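Long-range contacts in cell shape-determining protein MreC (Streptococcus pneumoniae, PDB 2QF4), which helps form and maintain cell shape, probably as part of the elongasome that makes peripheral peptidoglycan, here through its major periplasmic (extracellular) domain: residues A[10-15]-A[26-31]; A[38-43]-A[121-126]; A[62-67]-A[86-91]; A[107-112]-A[131-136]. All blocks are in the same frame, centred on the assembly; numbering follows the deposited sequence. Where two conformers were deposited one is given.

Interaction 1. Residues A[10-15]-A[26-31]; sequences AADVIM and TLDAGR
Asp28 swings CG in between its own backbone N and carbonyl carbon (chi1 68°), and Asp12 places CG beside its backbone N, anti to the carbonyl carbon (chi1 -50°). These two rotations bring the carboxylates together, their planes steeply crossed at 77°, with Asp12 OD2 2.5 Å from Asp28 OD2. Oxygens this close would be hard to keep with both acids charged, so one of the groups may be protonated. The other oxygen of Asp28 is engaged as well: Asp12 N donates to Asp28 OD1 at 2.9 Å, coming from above the carboxylate plane. In return Asp28 N bonds to Asp12 O at 3.0 Å, so the two residues are joined through backbone and side chain alike.

Segment 10-15 and the start of 26-31 belong to the hairpin of strands 6-16 and 24-27, in one of the two antiparallel barrels of this domain, whose family is grouped with the peptidases of the PA clan; the chain leaves the strand at Asp28. Val13 pairs with Leu27 as a non-hydrogen-bonded pair, and a classic beta bulge follows, where Ile14 and Met15 both face Thr26. Ile14 N reaches Thr26 O at 2.8 Å and Met15 N makes a weak bond to the same oxygen. Thr26 N bonds to Met15 O at 2.9 Å.

On the face carrying Val13 and Leu27, Val13 CG2 meets Leu27 CD2 at 3.9 Å, and both side chains pack on Ile161 of strand 160-166. Past Leu27 the Ala11 methyl touches Ala29 CB at 3.8 Å; nearer the bulge, Ile14 lays CG2 and CD1 against Asp28 CB.

Interaction 2. Residues A[38-43]-A[121-126]; sequences NMLAIA and GNFNVA
Leu40 packs against Phe123 and Val125 with one methyl each. Its CD2 sits 3.6 Å from Phe123 CD1 and also touches Phe123 CB, approaching the aromatic obliquely. CD1 goes to Val125 CG1 at 3.7 Å, the two side chains sliding past each other in opposite directions; this holds for one of the two conformers of Val125, which makes the touch less certain. The edge of the ring is occupied too: Met39 O lies near the ring plane, 3.4 Å from Phe123 CE1.

Alongside this apolar patch is a polar one. Asn38 ND2 donates to Asn124 OD1 at 3.0 Å, arriving in the carbonyl plane of Asn124 although the two amide planes are turned 59° apart. Asn38 CG stands between its backbone N and carbonyl carbon (chi1 75°), and Asn124 adopts the same rotation, which turns the two amides toward each other. Water 1 donates to Asn124 OD1 at 2.7 Å and to Asn38 O at 2.9 Å, a second bridge beside the direct bond.

In the next shell, Ser36 OG holds Asn38 OD1, and Asn166 ND2 bonds to Asn124 O. Phe123 and Asn124 are the centres of successive inverse gamma turns, each closed by a weak backbone bond, consistent with the tight fold that puts ring, amide and Val125 beside residues 38-40. The loop links strands 114-118 and 126-137 of one barrel, whereas 40-43 is a strand of the other, so this is a contact between barrels.

Its chemistry is mixed: Asn124 OD1 accepts from both amide and water, while Leu40 supplies the apolar part through two methyls.

Interaction 3. Residues A[62-67]-A[86-91]; sequences NLLTNT and GIIIGY
Tyr91 lies over the Thr65 backbone with one face of its ring: Thr65 CA stands 3.9 Å from the ring centroid, 24° off the normal, a CH-pi contact displaced toward the rim. The two side chains run side by side and point the same way, and the Thr65 methyl CG2 follows the ring outward to meet Tyr91 CZ at 3.9 Å. Tyr91 takes up this pose because its CG is anti to its own backbone N (chi1 -175°), which carries the ring back over 62-67. Near the root of the side chain, Leu64 O is 3.5 Å from Tyr91 CB.

The segment 62-67 leaves strand 59-63 of one barrel through a type I beta turn from Leu63 to Asn66; 86-91 belongs to strand 82-92 of the other barrel, so Tyr91 reaches across between the two. Asn66 braces the turn, giving ND2 to Leu63 O at 2.9 Å and taking Gln23 N on OD1.

Beyond the turn, Tyr91 N donates to Thr67 O at 3.1 Å, from above the carbonyl plane. Gly90 CA adds a contact of 3.2 Å to Thr67 O; Gly90 belongs to a classic bulge with Ile89 opposite Lys99, and its lack of a side chain permits this close pass. Deeper down, Leu64 CD2 meets Ile88 CD1 at 4.0 Å, the side chains crossing at about a right angle beside Leu98 and Leu151.

Interaction 4. Residues A[107-112]-A[131-136]; sequences SDISAG and GEVVAT
Ile109 fits its CG2 methyl against both branches of Val133, 3.9 Å from Val133 CG1 and equally far from Val133 CG2, with the two side chains crossing at about a right angle. Farther along the same strand as Val133, Thr136 CG2 comes to 3.9 Å from Ile109 CB. Thr136 keeps OG1 between its backbone N and carbonyl carbon (chi1 67°), which turns the methyl toward Ile109 and leaves the hydroxyl to bond with Ser139. This is the well-packed part: Val133 is buried, and Val147 of strand 146-151 touches both it and Ile109.

Toward Gly112 the contact changes character. Gly112 N donates a nearly straight bond to Val133 O at 2.9 Å (170° at the hydrogen), and Ala111 CA leans on the same oxygen at 3.4 Å. The bond leads into the antiparallel pairing of strands 114-118 and 126-137, which continues with Asp113 against Val133, so 107-112 is the loop that leads into strand 114-118 of the second barrel. Gly112, without a side chain, takes a positive phi here (94°).

At the outer rim protein atoms give way to solvent. Glu132 stretches out beyond CG, and water 2 donates to its OE1 at 2.8 Å and to Gly112 O at 2.7 Å, spanning a pair that does not bond directly. The exposed Ala111 lays its CB 3.4 Å from Val134 O.

The contact therefore combines apolar packing at Ile109, Val133 and Thr136 with one firm backbone bond, while its Glu132 end is joined through a water that could exchange.

In the fold
The four contacts sample a two-barrel domain. Interaction 1 lies in the first barrel and interaction 4 in the second, on opposite sides of the chain's centre, their centres about 34 Å apart. Interactions 2 and 3 both bridge the barrels, each centred about 7 Å from the chain's centre; their own centres are about 13 Å apart. Along the chain, interaction 3 is nested inside the loop closed by interaction 2, whereas interactions 2 and 4 cross. Ethanediol, probably from the crystallisation liquor, is bound about 4 Å from the Val125 side chain in interaction 2 and, at a separate place, about 5 Å from that of Thr136 in interaction 4, the two contacts' centres being about 22 Å apart.

Interaction 1. Residues A[10-15]-A[26-31]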
loop_
_atom_site.group_PDB
_atom_site.type_symbol
_atom_site.label_atom_id
_atom_site.label_comp_id
_atom_site.label_asym_id
_atom_site.label_seq_id
_atom_site.Cartn_x
_atom_site.Cartn_y
_atom_site.Cartn_z
ATOM N N ALA A 10 14.951 6.296 5.068
ATOM C CA ALA A 10 15.293 4.874 5.131
ATOM C C ALA A 10 15.752 4.566 6.534
ATOM O O ALA A 10 16.526 5.323 7.119
ATOM C CB ALA A 10 16.342 4.518 4.076
ATOM N N ALA A 11 15.306 3.445 7.089
ATOM C CA ALA A 11 15.600 3.099 8.473
ATOM C C ALA A 11 15.693 1.588 8.593
ATOM O O ALA A 11 15.173 0.832 7.784
ATOM C CB ALA A 11 14.516 3.644 9.408
ATOM N N ASP A 12 16.391 1.139 9.627
ATOM C CA ASP A 12 16.552 -0.303 9.891
ATOM C C ASP A 12 15.303 -0.909 10.512
ATOM O O ASP A 12 14.670 -0.293 11.379
ATOM C CB ASP A 12 17.679 -0.534 10.906
ATOM C CG ASP A 12 18.945 0.175 10.552
ATOM O OD1 ASP A 12 19.583 -0.235 9.568
ATOM O OD2 ASP A 12 19.295 1.129 11.256
ATOM N N VAL A 13 14.999 -2.141 10.113
ATOM C CA VAL A 13 14.017 -2.964 10.833
ATOM C C VAL A 13 14.633 -3.460 12.139
ATOM O O VAL A 13 15.675 -4.105 12.120
ATOM C CB VAL A 13 13.598 -4.160 9.974
ATOM C CG1 VAL A 13 12.607 -5.033 10.708
ATOM C CG2 VAL A 13 13.003 -3.660 8.634
ATOM N N ILE A 14 14.010 -3.127 13.249
ATOM C CA ILE A 14 14.453 -3.574 14.551
ATOM C C ILE A 14 13.470 -4.544 15.195
ATOM O O ILE A 14 13.846 -5.264 16.126
ATOM C CB ILE A 14 14.834 -2.417 15.501
ATOM C CG1 ILE A 14 13.718 -1.384 15.601
ATOM C CG2 ILE A 14 16.174 -1.777 15.062
ATOM C CD1 ILE A 14 13.862 -0.417 16.754
ATOM N N MET A 15 12.210 -4.572 14.781
ATOM C CA MET A 15 11.272 -5.598 15.240
ATOM C C MET A 15 10.387 -5.998 14.073
ATOM O O MET A 15 10.081 -5.184 13.200
ATOM C CB MET A 15 10.398 -5.124 16.411
ATOM C CG MET A 15 11.134 -4.926 17.709
ATOM S SD MET A 15 11.986 -3.365 17.941
ATOM C CE MET A 15 10.550 -2.356 18.261
ATOM N N THR A 26 8.794 -2.633 13.040
ATOM C CA THR A 26 9.243 -1.406 13.695
ATOM C C THR A 26 10.569 -1.004 13.115
ATOM O O THR A 26 11.499 -1.825 13.015
ATOM C CB THR A 26 9.385 -1.596 15.220
ATOM O OG1 THR A 26 8.162 -2.090 15.728
ATOM C CG2 THR A 26 9.741 -0.281 15.894
ATOM N N LEU A 27 10.666 0.276 12.756
ATOM C CA LEU A 27 11.864 0.893 12.239
ATOM C C LEU A 27 12.498 1.793 13.299
ATOM O O LEU A 27 11.810 2.379 14.135
ATOM C CB LEU A 27 11.542 1.726 10.984
ATOM C CG LEU A 27 10.736 1.037 9.918
ATOM C CD1 LEU A 27 10.488 2.022 8.740
ATOM C CD2 LEU A 27 11.422 -0.210 9.457
ATOM N N ASP A 28 13.816 1.923 13.225
ATOM C CA ASP A 28 14.611 2.700 14.179
ATOM C C ASP A 28 14.762 4.175 13.843
ATOM O O ASP A 28 15.736 4.773 14.260
ATOM C CB ASP A 28 15.972 2.049 14.391
ATOM C CG ASP A 28 16.880 2.103 13.180
ATOM O OD1 ASP A 28 16.476 2.573 12.102
ATOM O OD2 ASP A 28 18.034 1.627 13.349
ATOM N N ALA A 29 13.770 4.795 13.216
ATOM C CA ALA A 29 13.701 6.256 13.014
ATOM C C ALA A 29 12.250 6.587 13.295
ATOM O O ALA A 29 11.358 5.873 12.834
ATOM C CB ALA A 29 14.166 6.641 11.665
ATOM N N GLY A 30 11.961 7.730 13.904
ATOM C CA GLY A 30 10.782 8.439 13.601
ATOM C C GLY A 30 10.745 9.908 13.480
ATOM O O GLY A 30 11.360 10.397 12.582
ATOM N N ARG A 31 9.898 10.545 14.277
ATOM C CA ARG A 31 9.562 11.951 14.016
ATOM C C ARG A 31 10.785 12.843 14.085
ATOM O O ARG A 31 10.910 13.787 13.293
ATOM C CB ARG A 31 8.500 12.442 14.992
ATOM C CG ARG A 31 7.834 13.789 14.808
ATOM C CD ARG A 31 6.788 13.959 15.930
ATOM N NE ARG A 31 5.608 13.099 15.733
ATOM C CZ ARG A 31 5.195 12.118 16.540
ATOM N NH1 ARG A 31 5.839 11.808 17.663
ATOM N NH2 ARG A 31 4.107 11.425 16.213
#

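Interaction 2. Residues A[38-43]-A[121-126]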
loop_
_atom_site.group_PDB
_atom_site.type_symbol
_atom_site.label_atom_id
_atom_site.label_comp_id
_atom_site.label_asym_id
_atom_site.label_seq_id
_atom_site.Cartn_x
_atom_site.Cartn_y
_atom_site.Cartn_z
ATOM N N ASN A 38 1.571 10.417 6.998
ATOM C CA ASN A 38 1.074 10.234 5.632
ATOM C C ASN A 38 1.911 9.266 4.875
ATOM O O ASN A 38 1.663 9.081 3.693
ATOM C CB ASN A 38 0.921 11.583 4.794
ATOM C CG ASN A 38 2.283 12.206 4.289
ATOM O OD1 ASN A 38 3.348 11.939 4.842
ATOM N ND2 ASN A 38 2.221 13.039 3.221
ATOM N N MET A 39 2.935 8.649 5.520
ATOM C CA MET A 39 3.905 7.918 4.766
ATOM C C MET A 39 3.528 6.480 4.513
ATOM O O MET A 39 2.943 5.785 5.346
ATOM C CB MET A 39 5.293 7.996 5.421
ATOM C CG MET A 39 5.915 9.383 5.341
ATOM S SD MET A 39 7.496 9.428 6.173
ATOM C CE MET A 39 8.176 10.945 5.413
ATOM N N LEU A 40 3.914 6.060 3.326
ATOM C CA LEU A 40 3.891 4.664 2.900
ATOM C C LEU A 40 5.283 4.095 3.046
ATOM O O LEU A 40 6.235 4.825 3.272
ATOM C CB LEU A 40 3.331 4.536 1.485
ATOM C CG LEU A 40 1.827 4.862 1.360
ATOM C CD1 LEU A 40 1.393 4.794 -0.094
ATOM C CD2 LEU A 40 1.001 3.856 2.186
ATOM N N ALA A 41 5.388 2.776 2.976
ATOM C CA ALA A 41 6.625 2.060 3.210
ATOM C C ALA A 41 6.918 1.132 2.040
ATOM O O ALA A 41 6.035 0.394 1.577
ATOM C CB ALA A 41 6.500 1.245 4.510
ATOM N N ILE A 42 8.156 1.198 1.551
ATOM C CA ILE A 42 8.620 0.457 0.385
ATOM C C ILE A 42 9.851 -0.403 0.682
ATOM O O ILE A 42 10.702 -0.088 1.528
ATOM C CB ILE A 42 8.863 1.429 -0.815
ATOM C CG1 ILE A 42 10.130 2.206 -0.769
ATOM C CG2 ILE A 42 7.696 2.394 -0.958
ATOM C CD1 ILE A 42 10.483 2.821 -2.132
ATOM N N ALA A 43 9.939 -1.493 -0.051
ATOM C CA ALA A 43 11.112 -2.354 -0.072
ATOM C C ALA A 43 11.168 -2.955 -1.420
ATOM O O ALA A 43 10.156 -3.277 -2.014
ATOM C CB ALA A 43 11.000 -3.470 0.970
ATOM N N GLY A 121 -6.696 10.236 -0.442
ATOM C CA GLY A 121 -6.842 9.941 0.978
ATOM C C GLY A 121 -5.605 10.323 1.765
ATOM O O GLY A 121 -4.866 11.232 1.406
ATOM N N ASN A 122 -5.419 9.657 2.887
ATOM C CA ASN A 122 -4.356 10.015 3.811
ATOM C C ASN A 122 -2.972 9.671 3.309
ATOM O O ASN A 122 -2.028 10.437 3.514
ATOM C CB ASN A 122 -4.586 9.343 5.169
ATOM C CG ASN A 122 -3.459 9.658 6.195
ATOM O OD1 ASN A 122 -3.355 10.771 6.693
ATOM N ND2 ASN A 122 -2.563 8.690 6.436
ATOM N N PHE A 123 -2.831 8.547 2.626
ATOM C CA PHE A 123 -1.515 8.050 2.180
ATOM C C PHE A 123 -1.324 8.554 0.770
ATOM O O PHE A 123 -1.371 7.825 -0.190
ATOM C CB PHE A 123 -1.473 6.545 2.338
ATOM C CG PHE A 123 -1.519 6.117 3.780
ATOM C CD1 PHE A 123 -0.396 6.227 4.572
ATOM C CD2 PHE A 123 -2.673 5.651 4.354
ATOM C CE1 PHE A 123 -0.423 5.906 5.903
ATOM C CE2 PHE A 123 -2.703 5.314 5.701
ATOM C CZ PHE A 123 -1.573 5.450 6.471
ATOM N N ASN A 124 -1.074 9.853 0.686
ATOM C CA ASN A 124 -1.252 10.630 -0.532
ATOM C C ASN A 124 -0.032 10.699 -1.417
ATOM O O ASN A 124 0.348 11.736 -1.882
ATOM C CB ASN A 124 -1.820 12.035 -0.214
ATOM C CG ASN A 124 -0.904 12.915 0.603
ATOM O OD1 ASN A 124 -0.015 12.441 1.271
ATOM N ND2 ASN A 124 -1.101 14.229 0.508
ATOM N N VAL A 125 0.584 9.545 -1.687
ATOM C CA VAL A 125 1.699 9.438 -2.614
ATOM C C VAL A 125 1.333 8.420 -3.679
ATOM O O VAL A 125 1.161 7.247 -3.393
ATOM C CB VAL A 125 3.058 9.070 -1.942
ATOM C CG1 VAL A 125 2.897 8.037 -0.864
ATOM C CG2 VAL A 125 4.109 8.680 -2.952
ATOM N N ALA A 126 1.271 8.889 -4.908
ATOM C CA ALA A 126 0.887 8.093 -6.049
ATOM C C ALA A 126 2.073 7.398 -6.722
ATOM O O ALA A 126 3.227 7.770 -6.518
ATOM C CB ALA A 126 0.149 8.996 -7.072
HETATM O O HOH W 1 2.081 10.788 1.401
#

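Interaction 3. Residues A[62-67]-A[86-91]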
loop_
_atom_site.group_PDB
_atom_site.type_symbol
_atom_site.label_atom_id
_atom_site.label_comp_id
_atom_site.label_asym_id
_atom_site.label_seq_id
_atom_site.Cartn_x
_atom_site.Cartn_y
_atom_site.Cartn_z
ATOM N N ASN A 62 2.470 -1.024 9.236
ATOM C CA ASN A 62 1.470 -2.062 9.068
ATOM C C ASN A 62 1.624 -2.683 7.707
ATOM O O ASN A 62 1.559 -1.982 6.689
ATOM C CB ASN A 62 0.094 -1.468 9.198
ATOM C CG ASN A 62 -0.949 -2.524 9.325
ATOM O OD1 ASN A 62 -1.840 -2.610 8.503
ATOM N ND2 ASN A 62 -0.810 -3.375 10.315
ATOM N N LEU A 63 1.867 -3.985 7.676
ATOM C CA LEU A 63 2.154 -4.621 6.407
ATOM C C LEU A 63 0.879 -4.844 5.573
ATOM O O LEU A 63 -0.220 -4.996 6.086
ATOM C CB LEU A 63 2.924 -5.942 6.612
ATOM C CG LEU A 63 4.321 -5.770 7.254
ATOM C CD1 LEU A 63 4.962 -7.150 7.476
ATOM C CD2 LEU A 63 5.251 -4.947 6.373
ATOM N N LEU A 64 1.076 -4.997 4.279
ATOM C CA LEU A 64 -0.042 -5.236 3.362
ATOM C C LEU A 64 -0.633 -6.630 3.432
ATOM O O LEU A 64 -1.689 -6.877 2.857
ATOM C CB LEU A 64 0.404 -5.003 1.913
ATOM C CG LEU A 64 0.784 -3.580 1.509
ATOM C CD1 LEU A 64 1.050 -3.570 -0.012
ATOM C CD2 LEU A 64 -0.273 -2.545 1.889
ATOM N N THR A 65 0.034 -7.550 4.105
ATOM C CA THR A 65 -0.421 -8.940 4.196
ATOM C C THR A 65 -1.380 -9.205 5.362
ATOM O O THR A 65 -1.757 -10.340 5.570
ATOM C CB THR A 65 0.798 -9.846 4.258
ATOM O OG1 THR A 65 1.668 -9.372 5.297
ATOM C CG2 THR A 65 1.546 -9.843 2.915
ATOM N N ASN A 66 -1.816 -8.156 6.066
ATOM C CA ASN A 66 -2.838 -8.313 7.090
ATOM C C ASN A 66 -4.195 -8.655 6.511
ATOM O O ASN A 66 -4.630 -8.094 5.515
ATOM C CB ASN A 66 -2.906 -7.085 7.960
ATOM C CG ASN A 66 -1.764 -7.046 8.900
ATOM O OD1 ASN A 66 -1.693 -7.868 9.828
ATOM N ND2 ASN A 66 -0.837 -6.135 8.682
ATOM N N THR A 67 -4.869 -9.595 7.148
ATOM C CA THR A 67 -6.169 -10.075 6.692
ATOM C C THR A 67 -7.149 -8.933 6.457
ATOM O O THR A 67 -7.752 -8.840 5.391
ATOM C CB THR A 67 -6.750 -11.074 7.702
ATOM O OG1 THR A 67 -5.806 -12.134 7.866
ATOM C CG2 THR A 67 -8.110 -11.595 7.216
ATOM N N GLY A 86 -9.306 2.709 -6.424
ATOM C CA GLY A 86 -9.947 1.976 -5.340
ATOM C C GLY A 86 -9.123 2.069 -4.088
ATOM O O GLY A 86 -8.226 2.901 -3.990
ATOM N N ILE A 87 -9.433 1.230 -3.114
ATOM C CA ILE A 87 -8.673 1.204 -1.846
ATOM C C ILE A 87 -8.359 -0.251 -1.502
ATOM O O ILE A 87 -9.092 -1.165 -1.786
ATOM C CB ILE A 87 -9.319 1.915 -0.629
ATOM C CG1 ILE A 87 -10.680 1.269 -0.328
ATOM C CG2 ILE A 87 -9.496 3.380 -0.910
ATOM C CD1 ILE A 87 -11.186 1.519 1.143
ATOM N N ILE A 88 -7.247 -0.414 -0.811
ATOM C CA ILE A 88 -6.868 -1.704 -0.230
ATOM C C ILE A 88 -7.742 -1.988 0.986
ATOM O O ILE A 88 -7.876 -1.135 1.859
ATOM C CB ILE A 88 -5.407 -1.699 0.170
ATOM C CG1 ILE A 88 -4.512 -1.613 -1.074
ATOM C CG2 ILE A 88 -5.061 -2.948 0.991
ATOM C CD1 ILE A 88 -3.033 -1.340 -0.779
ATOM N N ILE A 89 -8.348 -3.172 1.034
ATOM C CA ILE A 89 -9.220 -3.540 2.180
ATOM C C ILE A 89 -8.687 -4.727 2.970
ATOM O O ILE A 89 -9.179 -4.972 4.060
ATOM C CB ILE A 89 -10.686 -3.765 1.711
ATOM C CG1 ILE A 89 -10.786 -4.908 0.704
ATOM C CG2 ILE A 89 -11.270 -2.459 1.193
ATOM C CD1 ILE A 89 -12.228 -5.460 0.487
ATOM N N GLY A 90 -7.700 -5.457 2.463
ATOM C CA GLY A 90 -7.177 -6.612 3.193
ATOM C C GLY A 90 -6.391 -7.520 2.307
ATOM O O GLY A 90 -5.990 -7.119 1.212
ATOM N N TYR A 91 -6.181 -8.738 2.773
ATOM C CA TYR A 91 -5.288 -9.691 2.134
ATOM C C TYR A 91 -5.821 -11.073 2.426
ATOM O O TYR A 91 -6.215 -11.364 3.560
ATOM C CB TYR A 91 -3.845 -9.566 2.645
ATOM C CG TYR A 91 -2.828 -10.416 1.967
ATOM C CD1 TYR A 91 -2.445 -11.628 2.508
ATOM C CD2 TYR A 91 -2.216 -10.004 0.804
ATOM C CE1 TYR A 91 -1.475 -12.416 1.898
ATOM C CE2 TYR A 91 -1.249 -10.812 0.184
ATOM C CZ TYR A 91 -0.927 -12.013 0.744
ATOM O OH TYR A 91 0.051 -12.813 0.195
#

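Interaction 4. Residues A[107-112]-A[131-136]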
loop_
_atom_site.group_PDB
_atom_site.type_symbol
_atom_site.label_atom_id
_atom_site.label_comp_id
_atom_site.label_asym_id
_atom_site.label_seq_id
_atom_site.Cartn_x
_atom_site.Cartn_y
_atom_site.Cartn_z
ATOM N N SER A 107 -15.123 -0.084 -15.719
ATOM C CA SER A 107 -14.199 -0.553 -16.757
ATOM C C SER A 107 -13.860 -2.011 -16.593
ATOM O O SER A 107 -13.683 -2.499 -15.468
ATOM C CB SER A 107 -12.847 0.202 -16.716
ATOM O OG SER A 107 -11.931 -0.366 -17.680
ATOM N N ASP A 108 -13.658 -2.697 -17.708
ATOM C CA ASP A 108 -13.042 -4.002 -17.660
ATOM C C ASP A 108 -11.701 -3.909 -16.924
ATOM O O ASP A 108 -10.982 -2.922 -17.018
ATOM C CB ASP A 108 -12.795 -4.555 -19.064
ATOM C CG ASP A 108 -14.060 -4.910 -19.815
ATOM O OD1 ASP A 108 -15.176 -4.907 -19.249
ATOM O OD2 ASP A 108 -13.906 -5.203 -21.023
ATOM N N ILE A 109 -11.388 -4.969 -16.189
ATOM C CA ILE A 109 -10.128 -5.108 -15.483
ATOM C C ILE A 109 -9.645 -6.511 -15.775
ATOM O O ILE A 109 -10.432 -7.456 -15.684
ATOM C CB ILE A 109 -10.307 -4.865 -13.972
ATOM C CG1 ILE A 109 -10.648 -3.399 -13.677
ATOM C CG2 ILE A 109 -9.034 -5.265 -13.179
ATOM C CD1 ILE A 109 -11.059 -3.151 -12.237
ATOM N N SER A 110 -8.397 -6.647 -16.201
ATOM C CA SER A 110 -7.865 -7.921 -16.692
ATOM C C SER A 110 -6.657 -8.348 -15.899
ATOM O O SER A 110 -5.856 -7.526 -15.446
ATOM C CB SER A 110 -7.412 -7.732 -18.139
ATOM O OG SER A 110 -8.465 -7.338 -18.992
ATOM N N ALA A 111 -6.444 -9.646 -15.860
ATOM C CA ALA A 111 -5.231 -10.196 -15.295
ATOM C C ALA A 111 -4.010 -9.523 -15.935
ATOM O O ALA A 111 -3.953 -9.354 -17.169
ATOM C CB ALA A 111 -5.220 -11.709 -15.525
ATOM N N GLY A 112 -3.034 -9.153 -15.129
ATOM C CA GLY A 112 -1.834 -8.474 -15.584
ATOM C C GLY A 112 -1.896 -6.970 -15.503
ATOM O O GLY A 112 -0.844 -6.329 -15.560
ATOM N N GLY A 131 1.456 -4.132 -7.477
ATOM C CA GLY A 131 1.407 -5.480 -8.023
ATOM C C GLY A 131 0.650 -5.518 -9.311
ATOM O O GLY A 131 0.525 -4.502 -9.990
ATOM N N GLU A 132 0.151 -6.709 -9.635
ATOM C CA GLU A 132 -0.607 -6.896 -10.866
ATOM C C GLU A 132 -1.893 -7.612 -10.549
ATOM O O GLU A 132 -1.957 -8.460 -9.644
ATOM C CB GLU A 132 0.177 -7.657 -11.909
ATOM C CG GLU A 132 0.490 -9.055 -11.591
ATOM C CD GLU A 132 1.258 -9.760 -12.700
ATOM O OE1 GLU A 132 1.323 -9.232 -13.837
ATOM O OE2 GLU A 132 1.801 -10.852 -12.407
ATOM N N VAL A 133 -2.941 -7.275 -11.303
ATOM C CA VAL A 133 -4.226 -7.889 -11.112
ATOM C C VAL A 133 -4.177 -9.377 -11.379
ATOM O O VAL A 133 -3.588 -9.826 -12.376
ATOM C CB VAL A 133 -5.284 -7.228 -12.043
ATOM C CG1 VAL A 133 -6.580 -8.006 -12.023
ATOM C CG2 VAL A 133 -5.494 -5.763 -11.632
ATOM N N VAL A 134 -4.786 -10.148 -10.501
ATOM C CA VAL A 134 -5.113 -11.553 -10.731
ATOM C C VAL A 134 -6.485 -11.668 -11.374
ATOM O O VAL A 134 -6.615 -12.177 -12.484
ATOM C CB VAL A 134 -5.003 -12.368 -9.419
ATOM C CG1 VAL A 134 -5.521 -13.791 -9.597
ATOM C CG2 VAL A 134 -3.573 -12.375 -8.931
ATOM N N ALA A 135 -7.520 -11.189 -10.688
ATOM C CA ALA A 135 -8.904 -11.316 -11.172
ATOM C C ALA A 135 -9.808 -10.358 -10.448
ATOM O O ALA A 135 -9.386 -9.672 -9.524
ATOM C CB ALA A 135 -9.396 -12.776 -10.997
ATOM N N THR A 136 -11.045 -10.314 -10.902
ATOM C CA THR A 136 -12.090 -9.633 -10.181
ATOM C C THR A 136 -13.127 -10.634 -9.699
ATOM O O THR A 136 -13.300 -11.703 -10.271
ATOM C CB THR A 136 -12.787 -8.551 -11.013
ATOM O OG1 THR A 136 -13.519 -9.154 -12.069
ATOM C CG2 THR A 136 -11.795 -7.560 -11.592
HETATM O O HOH W 2 1.763 -7.026 -15.577
#